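Local coordinates for glyoxalase family protein (PDB 2P7O) that probably hydrates the antibiotic fosfomycin, opening its epoxide with the help of a bound manganese ion and so giving Listeria resistance to the drug, at residues A[19-24]-A[87-92]; A[24-29]-A[47-52]; A[72-77]-A[117-122]; A[106-111]-A[125-130]. All coordinates share one frame; numbering follows the deposited sequence.

Interaction 1. Residues A[19-24]-A[87-92]; sequences TAFLQN and KALGVE
With CG turned anti to the backbone N (chi1 178°), Phe21 sends its ring out beside its own helix, while Leu89, also anti about its first torsion (chi1 -163°), reaches over from the end of helix 79-89. The two side chains meet at about a right angle. Leu89 CD2 comes up to the edge of the ring, near its plane, 3.4 Å from Phe21 CD1, and the same methyl lies 3.6 Å from Phe21 CA, so it fills the corner between ring and helix backbone. The other methyl, Leu89 CD1, stands 4.4 Å from both Asn24 CB and Ala20 O, at the rim of the contact. A leucine suits this place because its forked end gives one methyl to Phe21 and the other to Asn24 and Ala20. Val91 CG1 approaches the ring obliquely, 4.0 Å from Phe21 CD1. Between Leu89 and Val91 the chain leaves helical geometry at Gly90, with positive phi (94°), a conformation in which a CB would press on the preceding carbonyl oxygen. Beyond the contact, Phe21 runs on to Phe109 of strand 106-110 and, with Val91, to Phe112 in the following loop, whereas Leu22 packs against Phe47, so helix 15-26 has strand 44-49 of its own module on one side and meets strand 106-110 of the second on another.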
loop_
_atom_site.group_PDB
_atom_site.type_symbol
_atom_site.label_atom_id
_atom_site.label_comp_id
_atom_site.label_asym_id
_atom_site.label_seq_id
_atom_site.Cartn_x
_atom_site.Cartn_y
_atom_site.Cartn_z
ATOM N N THR A 19 -4.654 15.226 5.508
ATOM C CA THR A 19 -3.405 16.016 5.496
ATOM C C THR A 19 -2.841 16.135 6.909
ATOM O O THR A 19 -1.651 16.023 7.177
ATOM C CB THR A 19 -3.744 17.411 4.944
ATOM O OG1 THR A 19 -3.990 17.213 3.526
ATOM C CG2 THR A 19 -2.529 18.319 5.049
ATOM N N ALA A 20 -3.739 16.338 7.868
ATOM C CA ALA A 20 -3.276 16.566 9.242
ATOM C C ALA A 20 -2.770 15.244 9.808
ATOM O O ALA A 20 -1.729 15.286 10.505
ATOM C CB ALA A 20 -4.391 17.162 10.044
ATOM N N PHE A 21 -3.458 14.122 9.511
ATOM C CA PHE A 21 -2.989 12.812 9.943
ATOM C C PHE A 21 -1.560 12.553 9.452
ATOM O O PHE A 21 -0.645 12.207 10.217
ATOM C CB PHE A 21 -3.999 11.801 9.342
ATOM C CG PHE A 21 -3.620 10.363 9.657
ATOM C CD1 PHE A 21 -3.875 9.814 10.888
ATOM C CD2 PHE A 21 -3.024 9.615 8.673
ATOM C CE1 PHE A 21 -3.485 8.524 11.204
ATOM C CE2 PHE A 21 -2.620 8.323 8.962
ATOM C CZ PHE A 21 -2.915 7.771 10.200
ATOM N N LEU A 22 -1.337 12.754 8.141
ATOM C CA LEU A 22 -0.088 12.390 7.514
ATOM C C LEU A 22 1.074 13.280 7.980
ATOM O O LEU A 22 2.193 12.807 8.121
ATOM C CB LEU A 22 -0.174 12.498 5.981
ATOM C CG LEU A 22 -1.112 11.507 5.299
ATOM C CD1 LEU A 22 -1.158 11.809 3.814
ATOM C CD2 LEU A 22 -0.614 10.079 5.594
ATOM N N GLN A 23 0.771 14.570 8.068
ATOM C CA GLN A 23 1.706 15.596 8.505
ATOM C C GLN A 23 2.012 15.488 10.012
ATOM O O GLN A 23 3.166 15.485 10.441
ATOM C CB GLN A 23 1.097 17.010 8.292
ATOM C CG GLN A 23 1.210 17.463 6.823
ATOM C CD GLN A 23 0.682 18.875 6.583
ATOM O OE1 GLN A 23 -0.060 19.465 7.365
ATOM N NE2 GLN A 23 1.131 19.430 5.462
ATOM N N ASN A 24 0.986 15.426 10.856
ATOM C CA ASN A 24 1.309 15.334 12.297
ATOM C C ASN A 24 2.015 14.027 12.605
ATOM O O ASN A 24 3.005 14.132 13.332
ATOM C CB ASN A 24 0.038 15.455 13.137
ATOM C CG ASN A 24 0.316 15.556 14.617
ATOM O OD1 ASN A 24 0.515 16.663 15.149
ATOM N ND2 ASN A 24 0.341 14.464 15.349
ATOM N N LYS A 87 -1.952 9.103 19.650
ATOM C CA LYS A 87 -3.106 9.232 20.561
ATOM C C LYS A 87 -3.628 10.669 20.567
ATOM O O LYS A 87 -4.804 10.968 20.492
ATOM C CB LYS A 87 -2.716 8.841 21.991
ATOM C CG LYS A 87 -2.132 7.476 22.215
ATOM C CD LYS A 87 -1.471 7.338 23.595
ATOM C CE LYS A 87 -1.919 6.067 24.294
ATOM N NZ LYS A 87 -0.861 5.314 25.010
ATOM N N ALA A 88 -2.710 11.623 20.649
ATOM C CA ALA A 88 -3.045 13.037 20.541
ATOM C C ALA A 88 -3.930 13.359 19.351
ATOM O O ALA A 88 -4.729 14.304 19.491
ATOM C CB ALA A 88 -1.764 13.888 20.417
ATOM N N LEU A 89 -3.812 12.595 18.277
ATOM C CA LEU A 89 -4.665 12.892 17.127
ATOM C C LEU A 89 -6.030 12.251 17.360
ATOM O O LEU A 89 -6.986 12.771 16.783
ATOM C CB LEU A 89 -4.058 12.515 15.790
ATOM C CG LEU A 89 -4.603 13.087 14.489
ATOM C CD1 LEU A 89 -4.071 14.479 14.197
ATOM C CD2 LEU A 89 -4.253 12.199 13.304
ATOM N N GLY A 90 -6.108 11.245 18.240
ATOM C CA GLY A 90 -7.441 10.724 18.563
ATOM C C GLY A 90 -7.814 9.520 17.708
ATOM O O GLY A 90 -8.860 8.881 18.005
ATOM N N VAL A 91 -7.010 9.170 16.701
ATOM C CA VAL A 91 -7.328 8.010 15.864
ATOM C C VAL A 91 -7.373 6.677 16.596
ATOM O O VAL A 91 -6.872 6.541 17.706
ATOM C CB VAL A 91 -6.396 7.890 14.638
ATOM C CG1 VAL A 91 -6.600 9.129 13.776
ATOM C CG2 VAL A 91 -4.949 7.744 15.106
ATOM N N GLU A 92 -8.081 5.710 15.968
ATOM C CA GLU A 92 -8.225 4.424 16.670
ATOM C C GLU A 92 -6.841 3.775 16.624
ATOM O O GLU A 92 -6.173 3.758 15.587
ATOM C CB GLU A 92 -9.243 3.601 15.891
ATOM C CG GLU A 92 -9.190 2.127 16.205
ATOM C CD GLU A 92 -10.373 1.332 15.718
ATOM O OE1 GLU A 92 -11.479 1.924 15.639
ATOM O OE2 GLU A 92 -10.194 0.111 15.522
#

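Interaction 2. Residues A[24-29]-A[47-52]; sequences NIFNAE and FLIAGL
Ala28 CB sits 3.6 Å from Ile49 CG1 and 4.0 Å from Phe47 CD2, a small methyl set between two large side chains of one strand. Next to it the CG2 branch of Ile49 lies 4.0 Å from Phe26 CB; chi1 of -53° holds CG1 beside the backbone N and CG2 beside the carbonyl carbon, so one branched residue touches Ala28 and Phe26. The main chains fix this spacing. Glu29 and Leu48 form an antiparallel hydrogen-bonded pair, with Glu29 N to Leu48 O at 2.9 Å, and Leu48 N to Glu29 O at 3.0 Å. Leu22 bonds through its backbone to Ala28 and packs on Ala28 and Phe47. The acid of Glu29 leads away from the strand, as suits an exposed edge. Asn27, with positive phi, takes the chain from helix 15-26 into this pairing; asparagine tolerates that conformation well. At the far end a type I' turn, Ile49 to Leu52, reverses the strand. Phe26 meets the rings of Phe72 and Phe117, and Ile2 of the second subunit packs on Phe26 and Ile49. With strand 4-12 before them, helix, short edge strand and hairpin make the first βαβββ module of the glyoxalase (vicinal oxygen chelate) fold.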
loop_
_atom_site.group_PDB
_atom_site.type_symbol
_atom_site.label_atom_id
_atom_site.label_comp_id
_atom_site.label_asym_id
_atom_site.label_seq_id
_atom_site.Cartn_x
_atom_site.Cartn_y
_atom_site.Cartn_z
ATOM N N ASN A 24 0.986 15.426 10.856
ATOM C CA ASN A 24 1.309 15.334 12.297
ATOM C C ASN A 24 2.015 14.027 12.605
ATOM O O ASN A 24 3.005 14.132 13.332
ATOM C CB ASN A 24 0.038 15.455 13.137
ATOM C CG ASN A 24 0.316 15.556 14.617
ATOM O OD1 ASN A 24 0.515 16.663 15.149
ATOM N ND2 ASN A 24 0.341 14.464 15.349
ATOM N N ILE A 25 1.578 12.875 12.136
ATOM C CA ILE A 25 2.175 11.583 12.433
ATOM C C ILE A 25 3.438 11.284 11.632
ATOM O O ILE A 25 4.464 10.918 12.241
ATOM C CB ILE A 25 1.209 10.414 12.100
ATOM C CG1 ILE A 25 -0.088 10.533 12.919
ATOM C CG2 ILE A 25 1.868 9.086 12.513
ATOM C CD1 ILE A 25 0.241 10.899 14.355
ATOM N N PHE A 26 3.315 11.351 10.299
ATOM C CA PHE A 26 4.451 10.888 9.502
ATOM C C PHE A 26 5.343 12.039 9.064
ATOM O O PHE A 26 6.289 11.794 8.291
ATOM C CB PHE A 26 3.931 10.234 8.204
ATOM C CG PHE A 26 3.063 9.010 8.404
ATOM C CD1 PHE A 26 1.708 9.000 8.171
ATOM C CD2 PHE A 26 3.627 7.843 8.849
ATOM C CE1 PHE A 26 0.895 7.913 8.476
ATOM C CE2 PHE A 26 2.835 6.749 9.104
ATOM C CZ PHE A 26 1.480 6.737 8.884
ATOM N N ASN A 27 5.067 13.283 9.426
ATOM C CA ASN A 27 5.888 14.395 8.892
ATOM C C ASN A 27 5.938 14.467 7.382
ATOM O O ASN A 27 6.878 14.953 6.745
ATOM C CB ASN A 27 7.308 14.353 9.476
ATOM C CG ASN A 27 7.195 14.938 10.877
ATOM O OD1 ASN A 27 6.789 16.125 11.014
ATOM N ND2 ASN A 27 7.341 14.043 11.834
ATOM N N ALA A 28 4.816 14.037 6.804
ATOM C CA ALA A 28 4.697 13.999 5.339
ATOM C C ALA A 28 4.824 15.402 4.761
ATOM O O ALA A 28 4.314 16.377 5.335
ATOM C CB ALA A 28 3.359 13.349 5.001
ATOM N N GLU A 29 5.541 15.479 3.632
ATOM C CA GLU A 29 5.826 16.765 3.009
ATOM C C GLU A 29 4.890 16.954 1.836
ATOM O O GLU A 29 4.878 16.155 0.894
ATOM C CB GLU A 29 7.299 16.803 2.584
ATOM C CG GLU A 29 7.571 18.079 1.776
ATOM C CD GLU A 29 8.026 19.204 2.695
ATOM O OE1 GLU A 29 7.516 19.244 3.830
ATOM O OE2 GLU A 29 8.884 20.006 2.273
ATOM N N PHE A 47 2.049 13.773 -1.439
ATOM C CA PHE A 47 2.979 13.950 -0.331
ATOM C C PHE A 47 4.152 12.981 -0.541
ATOM O O PHE A 47 4.102 12.032 -1.343
ATOM C CB PHE A 47 2.355 13.543 1.006
ATOM C CG PHE A 47 1.165 14.388 1.434
ATOM C CD1 PHE A 47 -0.100 14.050 1.022
ATOM C CD2 PHE A 47 1.358 15.504 2.221
ATOM C CE1 PHE A 47 -1.144 14.875 1.357
ATOM C CE2 PHE A 47 0.298 16.341 2.568
ATOM C CZ PHE A 47 -0.971 16.042 2.112
ATOM N N LEU A 48 5.253 13.271 0.127
ATOM C CA LEU A 48 6.427 12.450 0.198
ATOM C C LEU A 48 6.615 12.078 1.677
ATOM O O LEU A 48 6.640 13.000 2.519
ATOM C CB LEU A 48 7.723 13.206 -0.158
ATOM C CG LEU A 48 7.679 13.777 -1.575
ATOM C CD1 LEU A 48 9.020 14.059 -2.217
ATOM C CD2 LEU A 48 6.917 12.690 -2.295
ATOM N N ILE A 49 6.826 10.795 1.887
ATOM C CA ILE A 49 7.131 10.213 3.193
ATOM C C ILE A 49 8.325 9.260 3.011
ATOM O O ILE A 49 8.166 8.151 2.491
ATOM C CB ILE A 49 5.908 9.443 3.718
ATOM C CG1 ILE A 49 4.613 10.274 3.723
ATOM C CG2 ILE A 49 6.193 8.903 5.130
ATOM C CD1 ILE A 49 3.447 9.460 4.233
ATOM N N ALA A 50 9.467 9.798 3.435
ATOM C CA ALA A 50 10.707 9.028 3.446
ATOM C C ALA A 50 10.909 8.351 2.087
ATOM O O ALA A 50 11.227 7.168 1.979
ATOM C CB ALA A 50 10.668 8.012 4.563
ATOM N N GLY A 51 10.599 9.134 1.062
ATOM C CA GLY A 51 10.908 8.676 -0.316
ATOM C C GLY A 51 9.701 8.063 -1.016
ATOM O O GLY A 51 9.681 7.808 -2.243
ATOM N N LEU A 52 8.693 7.712 -0.237
ATOM C CA LEU A 52 7.489 7.164 -0.873
ATOM C C LEU A 52 6.622 8.355 -1.318
ATOM O O LEU A 52 6.322 9.258 -0.518
ATOM C CB LEU A 52 6.699 6.305 0.122
ATOM C CG LEU A 52 5.221 6.009 -0.205
ATOM C CD1 LEU A 52 5.124 5.029 -1.365
ATOM C CD2 LEU A 52 4.503 5.544 1.050
#

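Interaction 3. Residues A[72-77]-A[117-122]; sequences FQIQSE and FELHAG. With MN (manganese (II) ion), chain C.
The imidazole of His120, whose CB lies against Phe72 O, has Gly122 O and a metal-bound water at its edge and in its plane, while the ring of His7 from the second subunit meets it nearly at right angles. Its NE2 is hydrogen-bonded to Thr123 O and only weakly to Gly122 O; His120 ND1 makes a weak bond, 3.3 Å, to Glu118 OE2. The strands beneath are the parallel first and fourth strands of the second βαβββ module of this vicinal oxygen chelate fold; helix 79-89 follows the first of them and leads on to strand 93-94. Phe72 pairs with Leu119 and Gln73 with His120. Phe72 N bonds to Glu118 O, His120 N to Phe72 O and Ile74 N to His120 O. Further on, a water joins Ile74 O to Gly122 N.

Side chains alternate across the sheet. On the face of Phe72 and Leu119, Leu119 CD2 lies 3.9 Å from Phe72 CB, and Ile74, crossing Leu119 at about a right angle, puts CD1 3.8 Å from Leu119 CB; helix 79-89 supplies Tyr82 and Val79 on this apolar side. Glu118 points to the other face, its CG anti to the backbone N (chi1 174°) and the chain straight beyond, which carries the acid to the manganese ion. The site also includes His69, Glu126 and His7 of the second subunit. Glu118 OE2 is held by Ser106 OG and the metal-bound water (2.6 Å from OE2), besides the weak bond from His120, while Glu118 OE1 binds manganese at 2.1 Å.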
loop_
_atom_site.group_PDB
_atom_site.type_symbol
_atom_site.label_atom_id
_atom_site.label_comp_id
_atom_site.label_asym_id
_atom_site.label_seq_id
_atom_site.Cartn_x
_atom_site.Cartn_y
_atom_site.Cartn_z
ATOM N N PHE A 72 5.630 1.724 7.947
ATOM C CA PHE A 72 6.837 2.520 7.823
ATOM C C PHE A 72 7.825 2.164 8.942
ATOM O O PHE A 72 7.394 1.784 10.019
ATOM C CB PHE A 72 6.514 4.026 7.978
ATOM C CG PHE A 72 5.807 4.541 6.718
ATOM C CD1 PHE A 72 4.435 4.693 6.688
ATOM C CD2 PHE A 72 6.554 4.929 5.619
ATOM C CE1 PHE A 72 3.843 5.230 5.549
ATOM C CE2 PHE A 72 5.962 5.349 4.446
ATOM C CZ PHE A 72 4.586 5.537 4.419
ATOM N N GLN A 73 9.113 2.341 8.602
ATOM C CA GLN A 73 10.182 2.046 9.517
ATOM C C GLN A 73 10.493 3.196 10.486
ATOM O O GLN A 73 10.734 4.354 10.077
ATOM C CB GLN A 73 11.471 1.692 8.732
ATOM C CG GLN A 73 12.462 0.896 9.603
ATOM C CD GLN A 73 13.584 0.272 8.776
ATOM O OE1 GLN A 73 14.700 0.251 9.303
ATOM N NE2 GLN A 73 13.389 -0.201 7.526
ATOM N N ILE A 74 10.554 2.851 11.796
ATOM C CA ILE A 74 11.037 3.840 12.783
ATOM C C ILE A 74 12.022 3.120 13.695
ATOM O O ILE A 74 12.183 1.882 13.635
ATOM C CB ILE A 74 9.933 4.477 13.652
ATOM C CG1 ILE A 74 9.080 3.394 14.358
ATOM C CG2 ILE A 74 9.020 5.317 12.754
ATOM C CD1 ILE A 74 8.182 3.972 15.442
ATOM N N GLN A 75 12.683 3.932 14.540
ATOM C CA GLN A 75 13.641 3.314 15.456
ATOM C C GLN A 75 13.000 3.032 16.807
ATOM O O GLN A 75 12.069 3.718 17.237
ATOM C CB GLN A 75 14.811 4.294 15.675
ATOM C CG GLN A 75 15.421 4.809 14.351
ATOM C CD GLN A 75 15.996 3.592 13.643
ATOM O OE1 GLN A 75 16.688 2.806 14.308
ATOM N NE2 GLN A 75 15.591 3.355 12.394
ATOM N N SER A 76 13.535 1.973 17.439
ATOM C CA SER A 76 13.036 1.557 18.735
ATOM C C SER A 76 12.979 2.732 19.691
ATOM O O SER A 76 12.012 2.879 20.458
ATOM C CB SER A 76 13.974 0.451 19.257
ATOM O OG SER A 76 14.156 -0.522 18.218
ATOM N N GLU A 77 13.955 3.640 19.682
ATOM C CA GLU A 77 13.873 4.721 20.669
ATOM C C GLU A 77 12.817 5.791 20.351
ATOM O O GLU A 77 12.678 6.735 21.156
ATOM C CB GLU A 77 15.258 5.349 20.810
ATOM C CG GLU A 77 16.359 4.342 21.127
ATOM C CD GLU A 77 17.155 3.861 19.923
ATOM O OE1 GLU A 77 16.589 3.798 18.808
ATOM O OE2 GLU A 77 18.344 3.511 20.087
ATOM N N PHE A 117 -2.463 1.323 9.317
ATOM C CA PHE A 117 -1.060 1.700 9.146
ATOM C C PHE A 117 -0.287 1.105 10.318
ATOM O O PHE A 117 -0.841 0.751 11.370
ATOM C CB PHE A 117 -0.899 3.223 9.296
ATOM C CG PHE A 117 -1.295 3.973 8.026
ATOM C CD1 PHE A 117 -2.546 4.570 7.904
ATOM C CD2 PHE A 117 -0.424 4.069 6.955
ATOM C CE1 PHE A 117 -2.934 5.257 6.748
ATOM C CE2 PHE A 117 -0.767 4.745 5.786
ATOM C CZ PHE A 117 -2.023 5.366 5.697
ATOM N N GLU A 118 1.005 0.968 10.119
ATOM C CA GLU A 118 1.888 0.429 11.137
ATOM C C GLU A 118 3.169 1.267 11.125
ATOM O O GLU A 118 3.722 1.581 10.082
ATOM C CB GLU A 118 2.156 -1.049 10.857
ATOM C CG GLU A 118 3.174 -1.737 11.761
ATOM C CD GLU A 118 3.514 -3.167 11.387
ATOM O OE1 GLU A 118 3.062 -3.620 10.295
ATOM O OE2 GLU A 118 4.238 -3.827 12.182
ATOM N N LEU A 119 3.642 1.595 12.328
ATOM C CA LEU A 119 5.028 2.018 12.528
ATOM C C LEU A 119 5.821 0.869 13.163
ATOM O O LEU A 119 5.443 0.329 14.211
ATOM C CB LEU A 119 4.964 3.247 13.460
ATOM C CG LEU A 119 4.360 4.466 12.734
ATOM C CD1 LEU A 119 4.301 5.616 13.737
ATOM C CD2 LEU A 119 5.116 4.889 11.491
ATOM N N HIS A 120 6.815 0.404 12.432
ATOM C CA HIS A 120 7.455 -0.861 12.771
ATOM C C HIS A 120 8.886 -0.535 13.178
ATOM O O HIS A 120 9.617 0.007 12.343
ATOM C CB HIS A 120 7.373 -1.756 11.520
ATOM C CG HIS A 120 8.098 -3.074 11.639
ATOM N ND1 HIS A 120 7.452 -4.301 11.568
ATOM C CD2 HIS A 120 9.427 -3.380 11.662
ATOM C CE1 HIS A 120 8.343 -5.266 11.668
ATOM N NE2 HIS A 120 9.558 -4.727 11.760
ATOM N N ALA A 121 9.284 -0.860 14.393
ATOM C CA ALA A 121 10.725 -0.839 14.716
ATOM C C ALA A 121 11.258 -2.269 14.791
ATOM O O ALA A 121 10.533 -3.244 15.044
ATOM C CB ALA A 121 10.918 -0.212 16.092
ATOM N N GLY A 122 12.537 -2.403 14.505
ATOM C CA GLY A 122 13.257 -3.623 14.676
ATOM C C GLY A 122 13.092 -4.567 13.503
ATOM O O GLY A 122 12.874 -4.220 12.353
HETATM MN MN MN C . 3.047 -5.527 9.298
HETATM O O HOH W 1 14.010 -0.133 13.095
HETATM O O HOH W 2 4.290 -6.138 10.997
#

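Interaction 4. Residues A[106-111]-A[125-130]; sequences SIYFYD and EERLKR. With MN (manganese (II) ion), chain C.
Tyr108 sets its ring at 65° to the carboxylate plane of Glu126, and its hydroxyl meets OE2 from above that plane: Tyr108 OH donates to Glu126 OE2 over 2.9 Å. Leu128 N reaches the same oxygen, Glu126 OE2, from that face at 3.1 Å. The two donors at OE2 and the metal at OE1 together fix the rotation of the carboxylate; Glu126 OE1 binds the manganese ion at 2.1 Å, with Thr9 of the second subunit as its hydrogen-bond partner. A bend at chi2 (39°) brings the acid back toward the strand. Phenol suits its place, long and rigid enough to carry one hydroxyl into the metal site, where the metal-bound water also bonds to it.

Strand 106-110 belongs to the sheet of the second βαβββ module, and segment 125-130 folds over it, adding a ligand to the vicinal oxygen chelate metal site. Arg127 crosses Tyr108 at about a right angle, its CB at the ring edge, 3.4 Å from Tyr108 OH. Extended from CG to NE, it carries the guanidinium on to Ser106, where Arg127 NH1 bonds to Ser106 OG at 2.7 Å, tilted 19° from the guanidinium plane. NH1 also serves Ala121 O. Side-on, NE and NH2 both grip one oxygen of Glu125, with Arg127 NE to Glu125 OE2 at 2.8 Å on the anti lone pair. The guanidinium of Arg130 has Arg127 CD over one face, offset toward its rim, hydrogen-bonds Gly104 O, makes a salt bridge to the same Glu125 oxygen, and reaches Ser106 O through a water.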
loop_
_atom_site.group_PDB
_atom_site.type_symbol
_atom_site.label_atom_id
_atom_site.label_comp_id
_atom_site.label_asym_id
_atom_site.label_seq_id
_atom_site.Cartn_x
_atom_site.Cartn_y
_atom_site.Cartn_z
ATOM N N SER A 106 5.882 -2.676 17.282
ATOM C CA SER A 106 5.076 -2.017 16.272
ATOM C C SER A 106 3.893 -1.314 16.949
ATOM O O SER A 106 3.332 -1.777 17.962
ATOM C CB SER A 106 4.608 -3.059 15.234
ATOM O OG SER A 106 5.702 -3.403 14.397
ATOM N N ILE A 107 3.525 -0.228 16.268
ATOM C CA ILE A 107 2.282 0.468 16.524
ATOM C C ILE A 107 1.331 0.359 15.324
ATOM O O ILE A 107 1.648 0.688 14.179
ATOM C CB ILE A 107 2.552 1.960 16.750
ATOM C CG1 ILE A 107 3.811 2.225 17.587
ATOM C CG2 ILE A 107 1.326 2.625 17.314
ATOM C CD1 ILE A 107 4.218 3.712 17.523
ATOM N N TYR A 108 0.143 -0.157 15.602
ATOM C CA TYR A 108 -0.865 -0.324 14.566
ATOM C C TYR A 108 -2.021 0.609 14.868
ATOM O O TYR A 108 -2.488 0.622 16.019
ATOM C CB TYR A 108 -1.379 -1.765 14.666
ATOM C CG TYR A 108 -0.489 -2.806 14.043
ATOM C CD1 TYR A 108 0.408 -3.520 14.813
ATOM C CD2 TYR A 108 -0.579 -3.104 12.690
ATOM C CE1 TYR A 108 1.228 -4.487 14.264
ATOM C CE2 TYR A 108 0.228 -4.101 12.140
ATOM C CZ TYR A 108 1.120 -4.801 12.939
ATOM O OH TYR A 108 1.928 -5.784 12.367
ATOM N N PHE A 109 -2.423 1.376 13.865
ATOM C CA PHE A 109 -3.411 2.425 14.073
ATOM C C PHE A 109 -4.083 2.761 12.749
ATOM O O PHE A 109 -3.615 2.413 11.646
ATOM C CB PHE A 109 -2.763 3.686 14.691
ATOM C CG PHE A 109 -1.630 4.247 13.832
ATOM C CD1 PHE A 109 -1.748 5.390 13.062
ATOM C CD2 PHE A 109 -0.419 3.597 13.838
ATOM C CE1 PHE A 109 -0.699 5.871 12.294
ATOM C CE2 PHE A 109 0.674 4.056 13.120
ATOM C CZ PHE A 109 0.541 5.206 12.378
ATOM N N TYR A 110 -5.266 3.348 12.774
ATOM C CA TYR A 110 -5.995 3.609 11.529
ATOM C C TYR A 110 -5.947 5.093 11.210
ATOM O O TYR A 110 -5.597 5.844 12.118
ATOM C CB TYR A 110 -7.516 3.287 11.701
ATOM C CG TYR A 110 -7.695 1.823 12.009
ATOM C CD1 TYR A 110 -7.507 1.395 13.334
ATOM C CD2 TYR A 110 -7.957 0.894 11.005
ATOM C CE1 TYR A 110 -7.649 0.052 13.639
ATOM C CE2 TYR A 110 -8.078 -0.468 11.341
ATOM C CZ TYR A 110 -7.905 -0.858 12.635
ATOM O OH TYR A 110 -8.051 -2.182 12.976
ATOM N N ASP A 111 -6.294 5.459 9.970
ATOM C CA ASP A 111 -6.431 6.904 9.709
ATOM C C ASP A 111 -7.884 7.303 9.962
ATOM O O ASP A 111 -8.521 6.694 10.832
ATOM C CB ASP A 111 -5.979 7.331 8.319
ATOM C CG ASP A 111 -6.684 6.593 7.186
ATOM O OD1 ASP A 111 -6.380 6.929 5.996
ATOM O OD2 ASP A 111 -7.536 5.748 7.472
ATOM N N GLU A 125 9.204 -8.493 10.281
ATOM C CA GLU A 125 8.289 -9.635 10.381
ATOM C C GLU A 125 6.880 -9.029 10.390
ATOM O O GLU A 125 6.766 -7.817 10.659
ATOM C CB GLU A 125 8.595 -10.372 11.701
ATOM C CG GLU A 125 8.433 -9.387 12.860
ATOM C CD GLU A 125 9.027 -9.944 14.159
ATOM O OE1 GLU A 125 9.360 -11.156 14.186
ATOM O OE2 GLU A 125 9.216 -9.147 15.111
ATOM N N GLU A 126 5.856 -9.869 10.176
ATOM C CA GLU A 126 4.495 -9.349 10.302
ATOM C C GLU A 126 4.029 -9.675 11.720
ATOM O O GLU A 126 4.103 -10.826 12.153
ATOM C CB GLU A 126 3.663 -10.100 9.256
ATOM C CG GLU A 126 2.191 -9.694 9.221
ATOM C CD GLU A 126 2.058 -8.181 9.417
ATOM O OE1 GLU A 126 2.662 -7.447 8.638
ATOM O OE2 GLU A 126 1.330 -7.708 10.344
ATOM N N ARG A 127 3.487 -8.669 12.372
ATOM C CA ARG A 127 3.175 -8.768 13.794
ATOM C C ARG A 127 1.689 -8.817 14.117
ATOM O O ARG A 127 1.286 -8.741 15.274
ATOM C CB ARG A 127 3.944 -7.621 14.470
ATOM C CG ARG A 127 5.455 -7.804 14.260
ATOM C CD ARG A 127 6.234 -6.645 14.916
ATOM N NE ARG A 127 7.679 -6.788 14.868
ATOM C CZ ARG A 127 8.526 -5.758 14.986
ATOM N NH1 ARG A 127 8.088 -4.501 15.166
ATOM N NH2 ARG A 127 9.845 -6.030 14.975
ATOM N N LEU A 128 0.811 -8.975 13.135
ATOM C CA LEU A 128 -0.634 -9.014 13.382
ATOM C C LEU A 128 -1.007 -10.082 14.411
ATOM O O LEU A 128 -1.985 -9.890 15.146
ATOM C CB LEU A 128 -1.481 -9.322 12.134
ATOM C CG LEU A 128 -2.966 -9.627 12.342
ATOM C CD1 LEU A 128 -3.789 -8.344 12.372
ATOM C CD2 LEU A 128 -3.597 -10.565 11.310
ATOM N N LYS A 129 -0.290 -11.197 14.374
ATOM C CA LYS A 129 -0.725 -12.316 15.242
ATOM C C LYS A 129 -0.665 -11.929 16.721
ATOM O O LYS A 129 -1.289 -12.551 17.564
ATOM C CB LYS A 129 0.187 -13.523 15.025
ATOM C CG LYS A 129 1.653 -13.221 15.296
ATOM C CD LYS A 129 2.539 -14.458 15.140
ATOM C CE LYS A 129 3.977 -14.028 14.904
ATOM N NZ LYS A 129 4.368 -14.281 13.484
ATOM N N ARG A 130 0.147 -10.913 17.046
ATOM C CA ARG A 130 0.285 -10.477 18.412
ATOM C C ARG A 130 -1.021 -9.944 19.003
ATOM O O ARG A 130 -1.093 -9.821 20.226
ATOM C CB ARG A 130 1.296 -9.328 18.478
ATOM C CG ARG A 130 2.708 -9.841 18.136
ATOM C CD ARG A 130 3.651 -8.656 18.480
ATOM N NE ARG A 130 5.036 -8.977 18.108
ATOM C CZ ARG A 130 5.992 -8.061 18.049
ATOM N NH1 ARG A 130 5.720 -6.775 18.352
ATOM N NH2 ARG A 130 7.233 -8.410 17.700
HETATM MN MN MN C . 3.047 -5.527 9.298
HETATM O O HOH W 3 3.739 -4.788 18.754
HETATM O O HOH W 2 4.290 -6.138 10.997
#

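Along the chain interaction 2 lies within the span of interaction 1 and shares Asn24 and helix 15-26 with it, their centres 13 Å apart. Interaction 3 crosses interaction 1, its first segment preceding 87-92, and interaction 4 follows interaction 1; the segments of 3 and 4 alternate, with centres 10 Å apart. Those two use neighbouring strands, 116-120 and 106-110, and meet at the manganese ion and its water. Interaction 2 belongs to the first βαβββ module, while interaction 1 joins that module's helix to the second. Phe21, Phe26, Phe72, Phe109 and Phe117 link the segments of all four. The second subunit brings His7 to the metal, so the complete site probably needs the dimer.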